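Local coordinates for protein 2-keto-3-deoxygluconate kinase (PDB 2AFB) that probably phosphorylates 2-keto-3-deoxygluconate with ATP, as a sugar kinase of the pfkB family within the ribokinase clan, at residues P68-D74 / R92-I97; L214-V218 / E239-Y244. All coordinates share one frame; numbering follows the deposited sequence.

Interaction 1. Residues P68-D74 / R92-I97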
ATOM      1  N   PRO A  68      13.464 -21.660  14.081  1.00 25.41           N
ATOM      2  CA  PRO A  68      12.493 -22.071  15.084  1.00 28.63           C
ATOM      3  C   PRO A  68      11.284 -22.649  14.393  1.00 26.80           C
ATOM      4  O   PRO A  68      10.997 -22.258  13.295  1.00 25.57           O
ATOM      5  CB  PRO A  68      12.102 -20.752  15.759  1.00 28.47           C
ATOM      6  CG  PRO A  68      12.290 -19.737  14.692  1.00 27.93           C
ATOM      7  CD  PRO A  68      13.499 -20.192  13.934  1.00 25.80           C
ATOM      8  N   ASN A  69      10.590 -23.561  15.040  1.00 26.20           N
ATOM      9  CA  ASN A  69       9.244 -23.917  14.625  1.00 27.55           C
ATOM     10  C   ASN A  69       8.237 -22.861  15.027  1.00 29.52           C
ATOM     11  O   ASN A  69       7.561 -22.998  16.031  1.00 30.93           O
ATOM     12  CB  ASN A  69       8.830 -25.263  15.217  1.00 30.47           C
ATOM     13  CG  ASN A  69       9.568 -26.414  14.593  1.00 34.49           C
ATOM     14  OD1 ASN A  69       9.558 -26.576  13.366  1.00 36.38           O
ATOM     15  ND2 ASN A  69      10.203 -27.218  15.420  1.00 25.01           N
ATOM     16  N   ASN A  70       8.171 -21.781  14.259  1.00 28.37           N
ATOM     17  CA  ASN A  70       7.141 -20.805  14.419  1.00 26.44           C
ATOM     18  C   ASN A  70       6.918 -20.286  13.010  1.00 26.91           C
ATOM     19  O   ASN A  70       7.659 -20.645  12.115  1.00 25.00           O
ATOM     20  CB  ASN A  70       7.524 -19.762  15.510  1.00 25.97           C
ATOM     21  CG  ASN A  70       8.643 -18.761  15.087  1.00 29.29           C
ATOM     22  OD1 ASN A  70       8.859 -18.537  13.915  1.00 25.67           O
ATOM     23  ND2 ASN A  70       9.316 -18.129  16.080  1.00 18.22           N
ATOM     24  N   PRO A  71       5.870 -19.486  12.797  1.00 27.52           N
ATOM     25  CA  PRO A  71       5.591 -18.995  11.459  1.00 26.97           C
ATOM     26  C   PRO A  71       6.712 -18.215  10.787  1.00 26.56           C
ATOM     27  O   PRO A  71       6.769 -18.201   9.568  1.00 25.00           O
ATOM     28  CB  PRO A  71       4.409 -18.070  11.679  1.00 23.16           C
ATOM     29  CG  PRO A  71       3.729 -18.598  12.876  1.00 25.38           C
ATOM     30  CD  PRO A  71       4.835 -19.036  13.757  1.00 27.31           C
ATOM     31  N   LEU A  72       7.578 -17.544  11.540  1.00 25.58           N
ATOM     32  CA  LEU A  72       8.692 -16.827  10.909  1.00 24.72           C
ATOM     33  C   LEU A  72       9.728 -17.793  10.359  1.00 24.89           C
ATOM     34  O   LEU A  72      10.196 -17.640   9.243  1.00 24.09           O
ATOM     35  CB  LEU A  72       9.313 -15.805  11.866  1.00 28.03           C
ATOM     36  CG  LEU A  72       8.258 -14.699  12.124  1.00 32.84           C
ATOM     37  CD1 LEU A  72       8.354 -14.160  13.487  1.00 35.99           C
ATOM     38  CD2 LEU A  72       8.291 -13.600  11.064  1.00 31.33           C
ATOM     39  N   GLY A  73      10.048 -18.821  11.116  1.00 26.95           N
ATOM     40  CA  GLY A  73      10.880 -19.914  10.583  1.00 26.01           C
ATOM     41  C   GLY A  73      10.272 -20.625   9.374  1.00 25.13           C
ATOM     42  O   GLY A  73      10.984 -20.949   8.393  1.00 22.45           O
ATOM     43  N   ASP A  74       8.968 -20.898   9.431  1.00 23.71           N
ATOM     44  CA  ASP A  74       8.251 -21.479   8.257  1.00 23.21           C
ATOM     45  C   ASP A  74       8.367 -20.538   6.986  1.00 25.30           C
ATOM     46  O   ASP A  74       8.607 -20.979   5.846  1.00 24.44           O
ATOM     47  CB  ASP A  74       6.773 -21.633   8.581  1.00 26.78           C
ATOM     48  CG  ASP A  74       6.465 -22.696   9.667  1.00 24.52           C
ATOM     49  OD1 ASP A  74       7.349 -23.498  10.059  1.00 27.54           O
ATOM     50  OD2 ASP A  74       5.277 -22.734  10.118  1.00 30.70           O
ATOM     51  N   ARG A  92      15.308 -27.755  12.847  1.00 26.15           N
ATOM     52  CA  ARG A  92      14.234 -26.969  13.456  1.00 28.11           C
ATOM     53  C   ARG A  92      14.239 -27.052  14.992  1.00 30.66           C
ATOM     54  O   ARG A  92      14.422 -28.135  15.586  1.00 32.42           O
ATOM     55  CB  ARG A  92      12.867 -27.402  12.901  1.00 29.36           C
ATOM     56  CG  ARG A  92      12.761 -27.439  11.377  1.00 30.76           C
ATOM     57  CD  ARG A  92      13.057 -26.079  10.681  1.00 34.01           C
ATOM     58  NE  ARG A  92      12.119 -25.059  11.096  1.00 33.53           N
ATOM     59  CZ  ARG A  92      10.993 -24.733  10.472  1.00 34.78           C
ATOM     60  NH1 ARG A  92      10.657 -25.279   9.314  1.00 38.30           N
ATOM     61  NH2 ARG A  92      10.199 -23.798  11.001  1.00 36.32           N
ATOM     62  N   GLY A  93      14.076 -25.918  15.648  1.00 27.64           N
ATOM     63  CA  GLY A  93      14.186 -25.890  17.086  1.00 25.85           C
ATOM     64  C   GLY A  93      14.609 -24.521  17.541  1.00 28.46           C
ATOM     65  O   GLY A  93      14.764 -23.617  16.744  1.00 26.66           O
ATOM     66  N   GLY A  94      14.792 -24.373  18.843  1.00 28.95           N
ATOM     67  CA  GLY A  94      15.124 -23.079  19.441  1.00 30.06           C
ATOM     68  C   GLY A  94      13.926 -22.153  19.564  1.00 30.65           C
ATOM     69  O   GLY A  94      12.802 -22.514  19.196  1.00 29.58           O
ATOM     70  N   ASN A  95      14.222 -20.913  19.950  1.00 30.92           N
ATOM     71  CA  ASN A  95      13.227 -19.973  20.442  1.00 32.76           C
ATOM     72  C   ASN A  95      12.763 -18.868  19.551  1.00 30.38           C
ATOM     73  O   ASN A  95      11.620 -18.457  19.652  1.00 35.57           O
ATOM     74  CB  ASN A  95      13.741 -19.395  21.764  1.00 31.48           C
ATOM     75  CG  ASN A  95      13.886 -20.455  22.776  1.00 38.58           C
ATOM     76  OD1 ASN A  95      12.987 -21.288  22.928  1.00 36.83           O
ATOM     77  ND2 ASN A  95      15.061 -20.534  23.391  1.00 42.01           N
ATOM     78  N   ARG A  96      13.638 -18.366  18.692  1.00 29.57           N
ATOM     79  CA  ARG A  96      13.319 -17.246  17.828  1.00 26.64           C
ATOM     80  C   ARG A  96      14.167 -17.303  16.560  1.00 27.75           C
ATOM     81  O   ARG A  96      15.221 -17.957  16.522  1.00 26.59           O
ATOM     82  CB  ARG A  96      13.586 -15.898  18.515  1.00 26.64           C
ATOM     83  CG  ARG A  96      15.075 -15.539  18.706  1.00 21.76           C
ATOM     84  CD  ARG A  96      15.250 -14.352  19.646  1.00 28.10           C
ATOM     85  NE  ARG A  96      14.739 -13.111  19.065  1.00 27.91           N
ATOM     86  CZ  ARG A  96      15.429 -12.329  18.244  1.00 26.74           C
ATOM     87  NH1 ARG A  96      16.693 -12.610  17.907  1.00 28.55           N
ATOM     88  NH2 ARG A  96      14.866 -11.247  17.769  1.00 29.72           N
ATOM     89  N   ILE A  97      13.680 -16.605  15.550  1.00 22.94           N
ATOM     90  CA  ILE A  97      14.458 -16.224  14.377  1.00 25.19           C
ATOM     91  C   ILE A  97      15.144 -14.902  14.616  1.00 23.07           C
ATOM     92  O   ILE A  97      14.637 -14.043  15.317  1.00 25.12           O
ATOM     93  CB  ILE A  97      13.613 -16.142  13.105  1.00 24.48           C
ATOM     94  CG1 ILE A  97      14.503 -16.284  11.856  1.00 24.62           C
ATOM     95  CG2 ILE A  97      12.783 -14.848  13.043  1.00 29.10           C
ATOM     96  CD1 ILE A  97      13.745 -16.241  10.498  1.00 28.29           C
TER
HETATM   97  O   HOH W   1      10.784 -15.551  16.360  1.00 20.55           O
HETATM   98  O   HOH W   2       8.574 -18.747  18.743  1.00 37.95           O

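Interaction 2. Residues L214-V218 / E239-Y244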
ATOM      1  N   LEU A 214      43.140 -11.486   7.938  1.00 37.98           N
ATOM      2  CA  LEU A 214      44.332 -12.205   7.585  1.00 37.20           C
ATOM      3  C   LEU A 214      45.589 -11.453   7.984  1.00 37.68           C
ATOM      4  O   LEU A 214      46.671 -12.025   7.965  1.00 34.54           O
ATOM      5  CB  LEU A 214      44.347 -12.529   6.089  1.00 36.40           C
ATOM      6  CG  LEU A 214      43.282 -13.494   5.556  1.00 33.60           C
ATOM      7  CD1 LEU A 214      43.628 -13.875   4.107  1.00 35.64           C
ATOM      8  CD2 LEU A 214      43.123 -14.749   6.405  1.00 35.45           C
ATOM      9  N   GLY A 215      45.447 -10.181   8.351  1.00 38.65           N
ATOM     10  CA  GLY A 215      46.604  -9.353   8.686  1.00 41.75           C
ATOM     11  C   GLY A 215      47.516  -9.056   7.509  1.00 42.28           C
ATOM     12  O   GLY A 215      48.695  -8.798   7.692  1.00 43.16           O
ATOM     13  N   ILE A 216      46.987  -9.077   6.299  1.00 43.06           N
ATOM     14  CA  ILE A 216      47.807  -8.777   5.145  1.00 45.59           C
ATOM     15  C   ILE A 216      47.360  -7.480   4.490  1.00 48.47           C
ATOM     16  O   ILE A 216      46.162  -7.226   4.351  1.00 49.14           O
ATOM     17  CB  ILE A 216      47.768  -9.906   4.123  1.00 46.10           C
ATOM     18  CG1 ILE A 216      48.384 -11.172   4.734  1.00 47.44           C
ATOM     19  CG2 ILE A 216      48.535  -9.488   2.863  1.00 45.67           C
ATOM     20  CD1 ILE A 216      48.273 -12.436   3.863  1.00 45.05           C
ATOM     21  N   SER A 217      48.337  -6.691   4.047  1.00 51.22           N
ATOM     22  CA  SER A 217      48.092  -5.347   3.509  1.00 53.40           C
ATOM     23  C   SER A 217      49.176  -4.877   2.528  1.00 55.18           C
ATOM     24  O   SER A 217      50.306  -5.383   2.552  1.00 55.22           O
ATOM     25  CB  SER A 217      48.016  -4.347   4.661  1.00 53.37           C
ATOM     26  OG  SER A 217      47.623  -3.077   4.177  1.00 59.81           O
ATOM     27  N   VAL A 218      48.821  -3.888   1.697  1.00 57.16           N
ATOM     28  CA  VAL A 218      49.734  -3.270   0.718  1.00 59.29           C
ATOM     29  C   VAL A 218      49.383  -1.781   0.558  1.00 61.09           C
ATOM     30  O   VAL A 218      48.234  -1.393   0.772  1.00 62.70           O
ATOM     31  CB  VAL A 218      49.623  -3.994  -0.670  1.00 59.46           C
ATOM     32  CG1 VAL A 218      50.203  -3.145  -1.810  1.00 63.08           C
ATOM     33  CG2 VAL A 218      50.297  -5.364  -0.626  1.00 56.32           C
ATOM     34  N   GLU A 239      50.214 -12.426  -2.462  1.00 33.81           N
ATOM     35  CA  GLU A 239      50.611 -12.634  -1.074  1.00 36.49           C
ATOM     36  C   GLU A 239      49.676 -13.632  -0.374  1.00 32.45           C
ATOM     37  O   GLU A 239      50.168 -14.587   0.232  1.00 30.80           O
ATOM     38  CB  GLU A 239      50.705 -11.298  -0.310  1.00 36.61           C
ATOM     39  CG  GLU A 239      51.900 -10.478  -0.785  1.00 45.56           C
ATOM     40  CD  GLU A 239      52.226  -9.219   0.066  1.00 46.56           C
ATOM     41  OE1 GLU A 239      51.547  -8.974   1.109  1.00 48.11           O
ATOM     42  OE2 GLU A 239      53.202  -8.493  -0.327  1.00 56.88           O
ATOM     43  N   VAL A 240      48.350 -13.446  -0.464  1.00 30.80           N
ATOM     44  CA  VAL A 240      47.428 -14.401   0.196  1.00 29.31           C
ATOM     45  C   VAL A 240      47.557 -15.783  -0.439  1.00 30.06           C
ATOM     46  O   VAL A 240      47.480 -16.798   0.246  1.00 27.57           O
ATOM     47  CB  VAL A 240      45.920 -13.949   0.228  1.00 31.10           C
ATOM     48  CG1 VAL A 240      45.779 -12.567   0.835  1.00 33.50           C
ATOM     49  CG2 VAL A 240      45.295 -13.966  -1.141  1.00 32.15           C
ATOM     50  N   THR A 241      47.807 -15.819  -1.749  1.00 30.12           N
ATOM     51  CA  THR A 241      47.924 -17.081  -2.462  1.00 30.62           C
ATOM     52  C   THR A 241      49.176 -17.842  -2.040  1.00 33.53           C
ATOM     53  O   THR A 241      49.129 -19.065  -1.902  1.00 36.90           O
ATOM     54  CB  THR A 241      47.883 -16.863  -4.002  1.00 29.21           C
ATOM     55  OG1 THR A 241      46.547 -16.503  -4.406  1.00 29.50           O
ATOM     56  CG2 THR A 241      48.275 -18.118  -4.719  1.00 34.07           C
ATOM     57  N   ARG A 242      50.283 -17.132  -1.833  1.00 32.37           N
ATOM     58  CA  ARG A 242      51.537 -17.740  -1.383  1.00 32.33           C
ATOM     59  C   ARG A 242      51.515 -18.264   0.040  1.00 30.93           C
ATOM     60  O   ARG A 242      52.213 -19.272   0.358  1.00 32.17           O
ATOM     61  CB  ARG A 242      52.679 -16.734  -1.482  1.00 34.04           C
ATOM     62  CG  ARG A 242      53.244 -16.582  -2.873  1.00 42.60           C
ATOM     63  N   LYS A 243      50.774 -17.561   0.903  1.00 28.87           N
ATOM     64  CA  LYS A 243      50.613 -17.971   2.298  1.00 26.88           C
ATOM     65  C   LYS A 243      49.648 -19.148   2.416  1.00 27.58           C
ATOM     66  O   LYS A 243      49.943 -20.069   3.151  1.00 23.77           O
ATOM     67  CB  LYS A 243      50.172 -16.808   3.210  1.00 27.53           C
ATOM     68  N   TYR A 244      48.517 -19.146   1.693  1.00 27.20           N
ATOM     69  CA  TYR A 244      47.463 -20.124   1.967  1.00 29.93           C
ATOM     70  C   TYR A 244      47.177 -21.103   0.857  1.00 33.44           C
ATOM     71  O   TYR A 244      46.345 -22.003   1.036  1.00 37.80           O
ATOM     72  CB  TYR A 244      46.164 -19.410   2.389  1.00 29.77           C
ATOM     73  CG  TYR A 244      46.362 -18.587   3.638  1.00 29.20           C
ATOM     74  CD1 TYR A 244      46.422 -19.199   4.882  1.00 32.49           C
ATOM     75  CD2 TYR A 244      46.527 -17.203   3.583  1.00 29.04           C
ATOM     76  CE1 TYR A 244      46.615 -18.463   6.039  1.00 34.95           C
ATOM     77  CE2 TYR A 244      46.733 -16.459   4.745  1.00 31.01           C
ATOM     78  CZ  TYR A 244      46.775 -17.106   5.970  1.00 30.35           C
ATOM     79  OH  TYR A 244      46.987 -16.425   7.137  1.00 31.98           O
TER
HETATM   80  O   HOH W   3      47.982 -13.968   6.883  1.00 42.53           O

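Interaction 1. Residues P68-D74 / R92-I97
Pro68 and Gly93 bring the two backbones together, their CA atoms 4.6 Å apart, and segment 92-97 bends round the turn that leads from strand 60-67 into helix 71-82. Asn69 centres an inverse gamma turn, and Pro68 CA lies 3.2 Å from Gly93 O in a CA-H...O contact. Arg92 NH2 carries the polar part with two bonds near the guanidinium plane. One, nearly straight at 170°, reaches Pro68 O at 2.9 Å. The other is a salt bridge of 3.0 Å to Asp74 OD1, met on the anti side with the carboxylate turned 76° from the guanidinium. Bends at chi2 and chi3 (both near -60°) bring the guanidinium back to the turn, where Asn69 OD1 sits above one face, offset toward the rim, and Gly73 O lies over the opposite one. The Pro68 ring lies against the backbone of Arg96 and Ile97, CG coming 3.5 Å from Ile97 N, while Ile97 CG2 meets Leu72 CB at 3.8 Å. Asn70 is the N-cap of helix 71-82, its OD1 accepting from Gly73 N and weakly from Leu72 N; its ND2 ties this helix start to 92-97 through two waters, one accepting also from Ile97 N, the other donating to Asn95 O. The Arg96 side chain leaves the contact, and its NE forms a salt bridge with Asp116 of the second subunit, whose Phe101 packs on Leu72. The contact thus joins a capped helix start to the chain leaving edge strand 90-92 of the large sheet for strand 99-103 of the small one, beside a subunit interface.

Interaction 2. Residues L214-V218 / E239-Y244
Ile216 packs on Val240 where the loop leaving helix 207-214 folds back along the last turns of helix 230-244, part of the helical connection between parallel strands 202-205 and 248-255 of the ribokinase-like alpha/beta fold. The apolar contacts centre on two methyl groups. Ile216 CD1 reaches Val240 CG1 at 3.9 Å and stands more loosely at the edge of the Tyr244 ring, near its plane; CG1 anti to the carbonyl carbon (chi1 -64°) and an extended chi2 send this methyl to the helix. Leu214 CD1 lies 4.1 Å from both Val240 CG1 and Tyr244 CE2, its side chain crossing that of Val240 at about a right angle and running past the tyrosine in the opposite direction. Ile210 of helix 207-214 touches both Ile216 and Val240, and Val249 of strand 248-255 lies against Val240. At the other end, Glu239, extended beyond CG, brings OE1 to the loop, its chain oblique to that of Ile216: OE1 meets Ile216 CG2 at 3.5 Å and approaches Val218 CG2, both van der Waals contacts, while OE2 has a weak, long ion pair with Lys235. No direct hydrogen bond joins the segments. The polar link is one water, which donates to Leu214 O at 2.6 Å and lies 2.7 Å from Tyr244 OH.

Interactions 1 and 2 follow in series along the chain and lie on opposite sides of its centre, with centres 40 Å apart and nearest atoms about 28 Å apart. Both border the nine-stranded sheet. Interaction 1 sits at one edge, where strands 60-67 and 90-92 run side by side and the chain continues to strand 99-103 of the small sheet. Interaction 2 lies in the connection from strand 202-205 to its parallel neighbour 248-255, which includes helices 207-214 and 230-244. The first borders a second subunit, whereas no other chain of the assembly touches the second, so one belongs to an assembly surface and the other to packing within the subunit.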